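Local atomic coordinates of nitrate transport protein (Parabacteroides distasonis, PDB entry 3HN0), a protein that probably binds a small solute, perhaps nitrate or a related compound, and hands it to a membrane-bound ABC transporter for uptake. Residues V6-L12 against T55-P61; A19-W23 against L203-K209; P43-Q47 against L60-N64; I75-P81 against A182-Y188. One frame throughout, in Å; residues are numbered along the deposited sequence.

Contact 1. Residues V6-L12 against T55-P61; sequences VIKVSVL and TDIAVLP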
# COMPACT_ATOMS: atom_id res chain seq x y z
N VAL A 6 -0.93 -35.51 10.82
CA VAL A 6 -0.23 -34.23 10.76
C VAL A 6 -0.83 -33.40 9.62
O VAL A 6 -1.48 -33.94 8.71
CB VAL A 6 1.30 -34.37 10.54
CG1 VAL A 6 1.92 -35.25 11.63
CG2 VAL A 6 1.61 -34.96 9.18
N ILE A 7 -0.62 -32.10 9.72
CA ILE A 7 -0.91 -31.15 8.65
C ILE A 7 0.42 -30.74 8.03
O ILE A 7 1.27 -30.14 8.68
CB ILE A 7 -1.70 -29.94 9.16
CG1 ILE A 7 -3.13 -30.35 9.53
CG2 ILE A 7 -1.76 -28.80 8.13
CD1 ILE A 7 -3.84 -29.35 10.48
N LYS A 8 0.62 -31.08 6.76
CA LYS A 8 1.90 -30.84 6.09
C LYS A 8 1.84 -29.51 5.38
O LYS A 8 0.98 -29.29 4.52
CB LYS A 8 2.23 -31.98 5.12
CG LYS A 8 2.37 -33.35 5.81
CD LYS A 8 2.56 -34.52 4.85
CE LYS A 8 2.28 -35.85 5.54
NZ LYS A 8 2.38 -37.05 4.64
N VAL A 9 2.76 -28.64 5.74
CA VAL A 9 2.92 -27.32 5.17
C VAL A 9 4.26 -27.23 4.48
O VAL A 9 5.29 -27.29 5.13
CB VAL A 9 2.83 -26.27 6.24
CG1 VAL A 9 2.85 -24.87 5.63
CG2 VAL A 9 1.51 -26.49 7.04
N SER A 10 4.22 -26.98 3.16
CA SER A 10 5.44 -26.87 2.38
C SER A 10 5.65 -25.40 2.09
O SER A 10 4.77 -24.76 1.51
CB SER A 10 5.30 -27.64 1.06
OG SER A 10 5.03 -29.00 1.30
N VAL A 11 6.80 -24.86 2.49
CA VAL A 11 7.11 -23.47 2.28
C VAL A 11 8.27 -23.39 1.24
O VAL A 11 9.34 -23.91 1.48
CB VAL A 11 7.42 -22.76 3.58
CG1 VAL A 11 7.70 -21.29 3.32
CG2 VAL A 11 6.26 -22.89 4.59
N LEU A 12 8.04 -22.83 0.04
CA LEU A 12 9.18 -22.64 -0.89
C LEU A 12 10.28 -21.82 -0.18
O LEU A 12 10.01 -20.83 0.45
CB LEU A 12 8.75 -21.90 -2.14
CG LEU A 12 9.83 -21.68 -3.20
CD1 LEU A 12 10.44 -22.96 -3.62
CD2 LEU A 12 9.18 -20.96 -4.40
N THR A 55 1.49 -32.85 0.11
CA THR A 55 1.44 -31.72 1.06
C THR A 55 0.00 -31.24 1.13
O THR A 55 -0.80 -31.46 0.18
CB THR A 55 2.45 -30.63 0.74
OG1 THR A 55 2.64 -29.83 1.93
CG2 THR A 55 2.04 -29.74 -0.48
N ASP A 56 -0.35 -30.61 2.25
CA ASP A 56 -1.72 -30.16 2.50
C ASP A 56 -1.87 -28.65 2.20
O ASP A 56 -2.90 -28.23 1.72
CB ASP A 56 -2.10 -30.44 3.96
CG ASP A 56 -2.10 -31.94 4.28
OD1 ASP A 56 -2.71 -32.67 3.45
OD2 ASP A 56 -1.48 -32.39 5.30
N ILE A 57 -0.84 -27.89 2.54
CA ILE A 57 -0.80 -26.43 2.38
C ILE A 57 0.56 -26.14 1.77
O ILE A 57 1.56 -26.81 2.11
CB ILE A 57 -0.87 -25.76 3.78
CG1 ILE A 57 -2.22 -26.15 4.45
CG2 ILE A 57 -0.60 -24.25 3.66
CD1 ILE A 57 -2.37 -25.82 5.91
N ALA A 58 0.64 -25.16 0.87
CA ALA A 58 1.92 -24.84 0.27
C ALA A 58 2.02 -23.36 0.13
O ALA A 58 1.01 -22.71 -0.08
CB ALA A 58 2.08 -25.52 -1.10
N VAL A 59 3.24 -22.83 0.15
CA VAL A 59 3.44 -21.42 0.03
C VAL A 59 4.40 -21.23 -1.15
O VAL A 59 5.54 -21.73 -1.09
CB VAL A 59 4.04 -20.85 1.35
CG1 VAL A 59 4.10 -19.33 1.28
CG2 VAL A 59 3.21 -21.33 2.58
N LEU A 60 3.94 -20.55 -2.22
CA LEU A 60 4.68 -20.42 -3.47
C LEU A 60 4.17 -19.20 -4.21
O LEU A 60 3.18 -18.57 -3.81
CB LEU A 60 4.57 -21.69 -4.36
CG LEU A 60 3.23 -21.97 -5.09
CD1 LEU A 60 3.35 -23.30 -5.77
CD2 LEU A 60 2.01 -21.99 -4.18
N PRO A 61 4.85 -18.86 -5.30
CA PRO A 61 4.50 -17.60 -5.92
C PRO A 61 3.05 -17.61 -6.38
O PRO A 61 2.51 -18.65 -6.81
CB PRO A 61 5.44 -17.53 -7.11
CG PRO A 61 6.67 -18.26 -6.63
CD PRO A 61 6.07 -19.43 -5.89
O HOH W 1 -1.12 -34.80 6.00

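Contact 2. Residues A19-W23 against L203-K209; sequences AFADW and LRASCQK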
# COMPACT_ATOMS: atom_id res chain seq x y z
N ALA A 19 7.56 -15.81 8.06
CA ALA A 19 6.20 -15.73 8.56
C ALA A 19 5.77 -16.97 9.32
O ALA A 19 4.94 -16.89 10.20
CB ALA A 19 5.23 -15.49 7.36
N PHE A 20 6.33 -18.10 8.92
CA PHE A 20 6.03 -19.40 9.48
C PHE A 20 7.03 -19.84 10.55
O PHE A 20 6.93 -20.94 11.08
CB PHE A 20 5.99 -20.42 8.32
CG PHE A 20 4.81 -20.27 7.42
CD1 PHE A 20 4.83 -19.42 6.36
CD2 PHE A 20 3.65 -21.02 7.65
CE1 PHE A 20 3.73 -19.29 5.56
CE2 PHE A 20 2.54 -20.90 6.85
CZ PHE A 20 2.58 -20.03 5.81
N ALA A 21 8.00 -18.97 10.90
CA ALA A 21 9.10 -19.36 11.78
C ALA A 21 8.62 -19.95 13.08
O ALA A 21 9.18 -20.94 13.56
CB ALA A 21 10.06 -18.17 12.04
N ASP A 22 7.60 -19.34 13.68
CA ASP A 22 7.17 -19.79 14.97
C ASP A 22 6.51 -21.19 14.88
O ASP A 22 6.39 -21.86 15.87
CB ASP A 22 6.24 -18.84 15.69
CG ASP A 22 6.07 -19.21 17.16
OD1 ASP A 22 7.09 -19.30 17.86
OD2 ASP A 22 4.93 -19.40 17.62
N TRP A 23 6.09 -21.60 13.70
CA TRP A 23 5.55 -22.97 13.53
C TRP A 23 6.64 -24.04 13.52
O TRP A 23 6.38 -25.21 13.78
CB TRP A 23 4.74 -23.07 12.26
CG TRP A 23 3.39 -22.33 12.26
CD1 TRP A 23 2.93 -21.42 13.19
CD2 TRP A 23 2.37 -22.44 11.28
NE1 TRP A 23 1.68 -20.96 12.82
CE2 TRP A 23 1.32 -21.57 11.65
CE3 TRP A 23 2.25 -23.14 10.09
CZ2 TRP A 23 0.18 -21.42 10.88
CZ3 TRP A 23 1.13 -23.00 9.35
CH2 TRP A 23 0.09 -22.15 9.76
N LEU A 203 -1.56 -18.57 11.68
CA LEU A 203 -0.60 -17.88 10.84
C LEU A 203 -0.52 -16.41 11.18
O LEU A 203 0.55 -15.82 11.16
CB LEU A 203 -0.94 -18.07 9.35
CG LEU A 203 0.07 -17.50 8.38
CD1 LEU A 203 1.48 -17.91 8.70
CD2 LEU A 203 -0.34 -17.96 6.93
N ARG A 204 -1.66 -15.80 11.49
CA ARG A 204 -1.65 -14.42 12.00
C ARG A 204 -0.77 -14.29 13.23
O ARG A 204 -0.02 -13.35 13.34
CB ARG A 204 -3.05 -13.95 12.32
CG ARG A 204 -3.88 -13.66 11.13
CD ARG A 204 -5.31 -13.06 11.51
NE ARG A 204 -6.12 -13.10 10.30
CZ ARG A 204 -7.00 -14.03 9.98
NH1 ARG A 204 -7.43 -14.92 10.86
NH2 ARG A 204 -7.55 -14.00 8.79
N ALA A 205 -0.85 -15.25 14.15
CA ALA A 205 -0.04 -15.20 15.33
C ALA A 205 1.44 -15.32 15.02
O ALA A 205 2.29 -14.58 15.57
CB ALA A 205 -0.47 -16.32 16.30
N SER A 206 1.77 -16.24 14.10
CA SER A 206 3.17 -16.45 13.70
C SER A 206 3.72 -15.21 13.00
O SER A 206 4.91 -14.79 13.24
CB SER A 206 3.29 -17.70 12.84
OG SER A 206 4.65 -18.00 12.53
N CYS A 207 2.88 -14.58 12.19
CA CYS A 207 3.30 -13.36 11.45
C CYS A 207 3.53 -12.23 12.46
O CYS A 207 4.50 -11.49 12.33
CB CYS A 207 2.24 -12.91 10.43
SG CYS A 207 2.21 -13.95 8.97
N GLN A 208 2.64 -12.09 13.44
CA GLN A 208 2.74 -11.06 14.48
C GLN A 208 4.02 -11.22 15.29
O GLN A 208 4.72 -10.25 15.61
CB GLN A 208 1.51 -11.10 15.39
CG GLN A 208 1.50 -10.06 16.47
CD GLN A 208 0.11 -9.87 17.08
OE1 GLN A 208 -0.14 -10.29 18.20
NE2 GLN A 208 -0.81 -9.29 16.32
N LYS A 209 4.34 -12.46 15.60
CA LYS A 209 5.51 -12.76 16.36
C LYS A 209 6.77 -12.38 15.60
O LYS A 209 7.68 -11.88 16.21
CB LYS A 209 5.56 -14.23 16.77
CG LYS A 209 6.67 -14.47 17.79
CD LYS A 209 6.64 -15.89 18.33
CE LYS A 209 7.66 -16.17 19.42
NZ LYS A 209 7.45 -17.56 20.01
O HOH W 2 7.21 -16.35 12.78
O HOH W 3 4.79 -19.79 20.35

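Contact 3. Residues P43-Q47 against L60-N64; sequences PDLAQ and LPMIN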
# COMPACT_ATOMS: atom_id res chain seq x y z
N PRO A 43 9.62 -24.07 -6.64
CA PRO A 43 8.20 -24.07 -6.98
C PRO A 43 7.81 -25.37 -7.65
O PRO A 43 6.77 -25.95 -7.33
CB PRO A 43 8.07 -22.89 -7.95
CG PRO A 43 9.18 -21.97 -7.59
CD PRO A 43 10.31 -22.86 -7.15
N ASP A 44 8.66 -25.84 -8.55
CA ASP A 44 8.48 -27.12 -9.21
C ASP A 44 8.24 -28.23 -8.20
O ASP A 44 7.29 -29.00 -8.33
CB ASP A 44 9.75 -27.44 -10.04
CG ASP A 44 9.52 -28.52 -11.05
OD1 ASP A 44 9.27 -29.68 -10.64
OD2 ASP A 44 9.63 -28.22 -12.26
N LEU A 45 9.14 -28.33 -7.21
CA LEU A 45 9.03 -29.36 -6.18
C LEU A 45 7.78 -29.12 -5.34
O LEU A 45 7.04 -30.07 -5.04
CB LEU A 45 10.28 -29.40 -5.29
CG LEU A 45 11.57 -29.86 -5.99
CD1 LEU A 45 12.78 -29.68 -5.05
CD2 LEU A 45 11.46 -31.29 -6.47
N ALA A 46 7.51 -27.87 -4.99
CA ALA A 46 6.27 -27.51 -4.28
C ALA A 46 5.01 -27.91 -5.04
O ALA A 46 4.08 -28.49 -4.47
CB ALA A 46 6.26 -26.00 -3.97
N GLN A 47 4.99 -27.65 -6.36
CA GLN A 47 3.88 -28.03 -7.25
C GLN A 47 3.69 -29.51 -7.31
O GLN A 47 2.53 -30.03 -7.23
CB GLN A 47 4.09 -27.48 -8.67
CG GLN A 47 3.98 -25.97 -8.70
CD GLN A 47 4.00 -25.37 -10.07
OE1 GLN A 47 3.67 -24.20 -10.21
NE2 GLN A 47 4.40 -26.15 -11.08
N LEU A 60 3.94 -20.55 -2.22
CA LEU A 60 4.68 -20.42 -3.47
C LEU A 60 4.17 -19.20 -4.21
O LEU A 60 3.18 -18.57 -3.81
CB LEU A 60 4.57 -21.69 -4.36
CG LEU A 60 3.23 -21.97 -5.09
CD1 LEU A 60 3.35 -23.30 -5.77
CD2 LEU A 60 2.01 -21.99 -4.18
N PRO A 61 4.85 -18.86 -5.30
CA PRO A 61 4.50 -17.60 -5.92
C PRO A 61 3.05 -17.61 -6.38
O PRO A 61 2.51 -18.65 -6.81
CB PRO A 61 5.44 -17.53 -7.11
CG PRO A 61 6.67 -18.26 -6.63
CD PRO A 61 6.07 -19.43 -5.89
N MSE A 62 2.42 -16.44 -6.23
CA MSE A 62 1.03 -16.25 -6.66
C MSE A 62 0.84 -16.65 -8.12
O MSE A 62 -0.20 -17.25 -8.47
CB MSE A 62 0.58 -14.80 -6.42
CG MSE A 62 -0.82 -14.47 -6.68
SE MSE A 62 -2.11 -15.38 -5.62
CE MSE A 62 -1.67 -14.44 -3.99
N ILE A 63 1.80 -16.34 -8.99
CA ILE A 63 1.60 -16.73 -10.43
C ILE A 63 1.48 -18.25 -10.57
O ILE A 63 0.66 -18.75 -11.32
CB ILE A 63 2.62 -16.08 -11.40
CG1 ILE A 63 4.05 -16.51 -11.12
CG2 ILE A 63 2.56 -14.52 -11.28
CD1 ILE A 63 5.01 -16.11 -12.28
N ASN A 64 2.26 -19.01 -9.80
CA ASN A 64 2.16 -20.46 -9.84
C ASN A 64 0.84 -20.92 -9.33
O ASN A 64 0.25 -21.86 -9.85
CB ASN A 64 3.28 -21.15 -9.02
CG ASN A 64 4.68 -20.88 -9.59
OD1 ASN A 64 5.17 -19.75 -9.49
ND2 ASN A 64 5.31 -21.90 -10.16

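Contact 4. Residues I75-P81 against A182-Y188; sequences IKLAGCP and AQTAVVY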
# COMPACT_ATOMS: atom_id res chain seq x y z
N ILE A 75 -6.69 -26.80 -5.73
CA ILE A 75 -6.23 -25.93 -4.67
C ILE A 75 -7.07 -24.67 -4.69
O ILE A 75 -7.70 -24.34 -5.70
CB ILE A 75 -4.72 -25.54 -4.83
CG1 ILE A 75 -4.45 -24.89 -6.21
CG2 ILE A 75 -3.81 -26.77 -4.60
CD1 ILE A 75 -3.16 -24.14 -6.31
N LYS A 76 -7.07 -23.97 -3.57
CA LYS A 76 -7.62 -22.64 -3.49
C LYS A 76 -6.61 -21.76 -2.78
O LYS A 76 -5.72 -22.23 -2.02
CB LYS A 76 -8.97 -22.59 -2.75
CG LYS A 76 -10.06 -23.39 -3.45
CD LYS A 76 -11.44 -23.10 -2.94
CE LYS A 76 -12.50 -23.95 -3.66
NZ LYS A 76 -12.48 -23.80 -5.17
N LEU A 77 -6.79 -20.48 -2.97
CA LEU A 77 -5.95 -19.50 -2.34
C LEU A 77 -6.48 -19.11 -0.96
O LEU A 77 -7.58 -18.59 -0.85
CB LEU A 77 -5.87 -18.24 -3.19
CG LEU A 77 -5.07 -17.10 -2.59
CD1 LEU A 77 -3.56 -17.40 -2.53
CD2 LEU A 77 -5.31 -15.82 -3.40
N ALA A 78 -5.69 -19.31 0.10
CA ALA A 78 -6.05 -18.80 1.42
C ALA A 78 -5.78 -17.30 1.53
O ALA A 78 -6.65 -16.54 1.95
CB ALA A 78 -5.33 -19.58 2.58
N GLY A 79 -4.56 -16.89 1.17
CA GLY A 79 -4.15 -15.52 1.36
C GLY A 79 -2.68 -15.35 1.13
O GLY A 79 -2.03 -16.24 0.58
N CYS A 80 -2.17 -14.21 1.57
CA CYS A 80 -0.76 -13.82 1.33
C CYS A 80 -0.14 -13.33 2.62
O CYS A 80 -0.72 -12.45 3.27
CB CYS A 80 -0.70 -12.79 0.24
SG CYS A 80 1.00 -12.15 -0.03
N PRO A 81 1.06 -13.86 3.01
CA PRO A 81 1.65 -13.52 4.29
C PRO A 81 2.83 -12.57 4.26
O PRO A 81 3.38 -12.26 5.31
CB PRO A 81 2.18 -14.88 4.75
CG PRO A 81 2.62 -15.55 3.51
CD PRO A 81 1.63 -15.09 2.46
N ALA A 182 0.20 -8.68 -3.94
CA ALA A 182 0.03 -9.99 -3.36
C ALA A 182 0.80 -11.02 -4.23
O ALA A 182 0.23 -11.74 -5.04
CB ALA A 182 -1.44 -10.32 -3.20
N GLN A 183 2.12 -11.08 -4.04
CA GLN A 183 3.00 -11.89 -4.91
C GLN A 183 3.22 -13.29 -4.42
O GLN A 183 3.74 -14.10 -5.17
CB GLN A 183 4.44 -11.30 -5.06
CG GLN A 183 4.52 -9.88 -5.17
CD GLN A 183 5.90 -9.42 -5.44
OE1 GLN A 183 6.71 -10.14 -6.05
NE2 GLN A 183 6.20 -8.22 -4.97
N THR A 184 2.84 -13.57 -3.17
CA THR A 184 3.06 -14.85 -2.54
C THR A 184 1.74 -15.45 -2.08
O THR A 184 0.90 -14.74 -1.51
CB THR A 184 3.98 -14.69 -1.35
OG1 THR A 184 5.21 -14.09 -1.76
CG2 THR A 184 4.23 -16.04 -0.68
N ALA A 185 1.54 -16.72 -2.41
CA ALA A 185 0.31 -17.42 -2.14
C ALA A 185 0.50 -18.50 -1.11
O ALA A 185 1.46 -19.31 -1.19
CB ALA A 185 -0.24 -18.11 -3.41
N VAL A 186 -0.43 -18.53 -0.17
CA VAL A 186 -0.65 -19.72 0.65
C VAL A 186 -1.83 -20.43 0.03
O VAL A 186 -2.95 -19.89 0.04
CB VAL A 186 -0.93 -19.38 2.13
CG1 VAL A 186 -1.19 -20.65 2.94
CG2 VAL A 186 0.20 -18.55 2.74
N VAL A 187 -1.61 -21.65 -0.45
CA VAL A 187 -2.68 -22.44 -1.07
C VAL A 187 -2.95 -23.70 -0.26
O VAL A 187 -2.08 -24.15 0.49
CB VAL A 187 -2.33 -22.81 -2.53
CG1 VAL A 187 -2.07 -21.47 -3.34
CG2 VAL A 187 -1.18 -23.83 -2.64
N TYR A 188 -4.16 -24.25 -0.41
CA TYR A 188 -4.57 -25.39 0.37
C TYR A 188 -5.43 -26.33 -0.47
O TYR A 188 -6.07 -25.92 -1.46
CB TYR A 188 -5.30 -24.94 1.64
CG TYR A 188 -6.61 -24.25 1.44
CD1 TYR A 188 -6.68 -22.89 1.20
CD2 TYR A 188 -7.82 -24.97 1.44
CE1 TYR A 188 -7.85 -22.26 0.99
CE2 TYR A 188 -9.00 -24.33 1.25
CZ TYR A 188 -9.04 -22.98 1.05
OH TYR A 188 -10.26 -22.32 0.81

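Contact 1. Residues V6-L12 against T55-P61
K8 and D56 meet where two parallel strands of the mixed sheet begin to pair, and they illustrate how a side chain can take over the role of a backbone group. One carboxylate oxygen, D56 OD2, accepts K8 N at 2.9 Å in an almost straight bond, approached on the anti side and 17° out of the carboxylate plane. CG of D56 lies beside its own backbone N (chi1 -63°), which carries OD2 across to K8 N. The carbonyl K8 O is gripped twice, by D56 N at 2.9 Å and by I57 N at 3.0 Å. An alanine in place of D56 has no carboxylate, which would probably leave K8 N without its acceptor and set free the water that joins OD2 to V6 O. S10, modelled in two conformers, in one of them sets OG 2.6 Å from T55 OG1, a hydrogen bond in which either hydroxyl could donate. S10 N donates to I57 O, V59 N to S10 O, and L12 N to V59 O, the regular exchange of a parallel pair. On one face V9 and I57 lie side by side, V9 CG1 4.0 Å from I57 CG2, and I7 CG2 reaches I57 CD1 at 3.8 Å. Strand 33-40 borders 6-12 and strand 184-188 borders 57-61, while helix 43-51, which links 33-40 to 57-61 in a beta-alpha-beta crossover, covers S10 and T55 through L49. At the far end the side chains of L12 and P61 cross at about a right angle, L12 CD2 lying 3.8 Å from P61 CD.

Contact 2. Residues A19-W23 against L203-K209
S206 presses its side chain as a knob into a hole formed by A19, A21, D22 and W23, and so shows helix packing in which the knob is polar. The fit joins the N-terminal helical turns at 19-23 to helix 196-212. The hydroxyl of S206, turned opposite the backbone N (chi1 -175°), points at the facing turn and donates to A19 O at 2.6 Å, and S206 OG in turn accepts a weak bond from D22 N. L203, the residue most covered here, works through a methyl group: CD1 sits over one face of the F20 ring, 3.8 Å from the centroid and 16° off the normal, a CH-pi contact. Its backbone N lies instead at the edge of the W23 ring, 3.4 Å from CZ2, and W23 NE1 makes a weak hydrogen bond to A202 O. D22 closes the outer side with a salt bridge, K209 NZ reaching OD1 at 2.8 Å from above the carboxylate plane, 51° out of it. The same OD1 also accepts N26 ND2. If D22 were an alanine, the ammonium of K209 and the amide of N26 would probably be left without their shared acceptor. Both helical pieces lie against the sheet, where W23 touches strand 33-40 and L203 reaches Y244. Beside I242, finally, A19 CB rests 3.8 Å from C207 SG.

Contact 3. Residues P43-Q47 against L60-N64
Q47 and N64 reach across from two helices and meet at about a right angle, a compact case of two amides that bond without lying in one plane. Their planes are turned 64° apart. N64 ND2 donates to Q47 OE1 at 2.8 Å, and the bond is nearly straight. For N64 the acceptor lies almost in its amide plane; relative to Q47 the donor stands above the carbonyl plane, 52° out of it, and so misses the direction of the oxygen lone pairs. Q47 arrives there with CG beside its backbone N (chi1 -68°) and its chain extended beyond. The same ND2 also rests near the ring of P43, 3.7 Å from CB.

Next to the amides the packing is looser. L60 is modelled in two conformers; in one of them its CD1 lies 4.0 Å from Q47 CG and 4.4 Å from A46 CB. The two prolines approach more distantly, P43 CG standing 4.4 Å from P61 CD. P61 is the N-cap residue of helix 62-70, so N64 projects from that helix's first turn, while P43 opens helix 43-51.

The two helices each follow a parallel strand of the sheet, 33-40 and 57-61, and meet here by their first turns, as in the beta-alpha units of an alpha/beta lobe; P43 and P61 rest on L12 of strand 6-12. The backbone of L60 and selenomethionine M62 pairs with A185 and Q183, and M62 and I63 pack on helix 251-264.

Contact 4. Residues I75-P81 against A182-Y188
A78 and G79 both face V186, so strand 76-82 holds an extra residue and forms a classic beta bulge, a textbook way for a strand to shift register without losing its bonds. A78 N donates to V186 O at 2.8 Å and V186 N returns the bond to G79 O at 2.9 Å. The bulge depends on backbone shape: A78 takes a helix-like conformation, and G79 follows in a nearly fully extended one that suits a residue without a side chain. Before the bulge the strands are in ordinary antiparallel register, with K76 and Y188 a hydrogen-bonded pair joined by two bonds of 3.0 Å, K76 N to Y188 O and Y188 N to K76 O. L77 and V187 form the next, non-hydrogen-bonded pair.

This is the part of the mixed sheet where strand 184-188 enters between 57-61 and 76-82, running antiparallel to both. The chain between 82 and 184 contains the separate three-stranded sheet, consistent with the two-lobed fold of periplasmic binding proteins, in which a returning strand joins the first lobe.

CG of Y188 stands between the backbone N and the carbonyl carbon (chi1 66°), which turns the ring toward the neighbouring strand. CD1 of that ring lies 3.8 Å from A78 CB, A78 N sits at its edge, and K76 CB packs against CZ; the hydroxyl is bonded to E193, whereas K76 NZ goes to G277 O. On the opposite face L77 CD1 closes on A185 CB at 3.5 Å. Past the bulge, the ring of P81 meets one branch of V186, CD to CG2 at 3.8 Å.

In the fold
From the N terminus, strand 6-12 meets 55-61, and contact 1 closes that loop. Contact 3, between helix 43-51 and the start of helix 62-70, closes a short loop that ends on the same stretch and shares L60 and P61 with it. Residues 19-23, inside the loop of contact 1, find 203-209 much later, so contact 2 crosses contact 1, while contacts 3 and 4 fall within the span of contact 2. Contact 4 closes the long loop from 75-81 to 182-188, which carries the separate three-stranded sheet; strand 184-188 thereby also lies beside 57-61, where A58 and L60 probably bond V187 and A185. F20 of contact 2 packs on V59 and V186, tying its helices to the shared sheet.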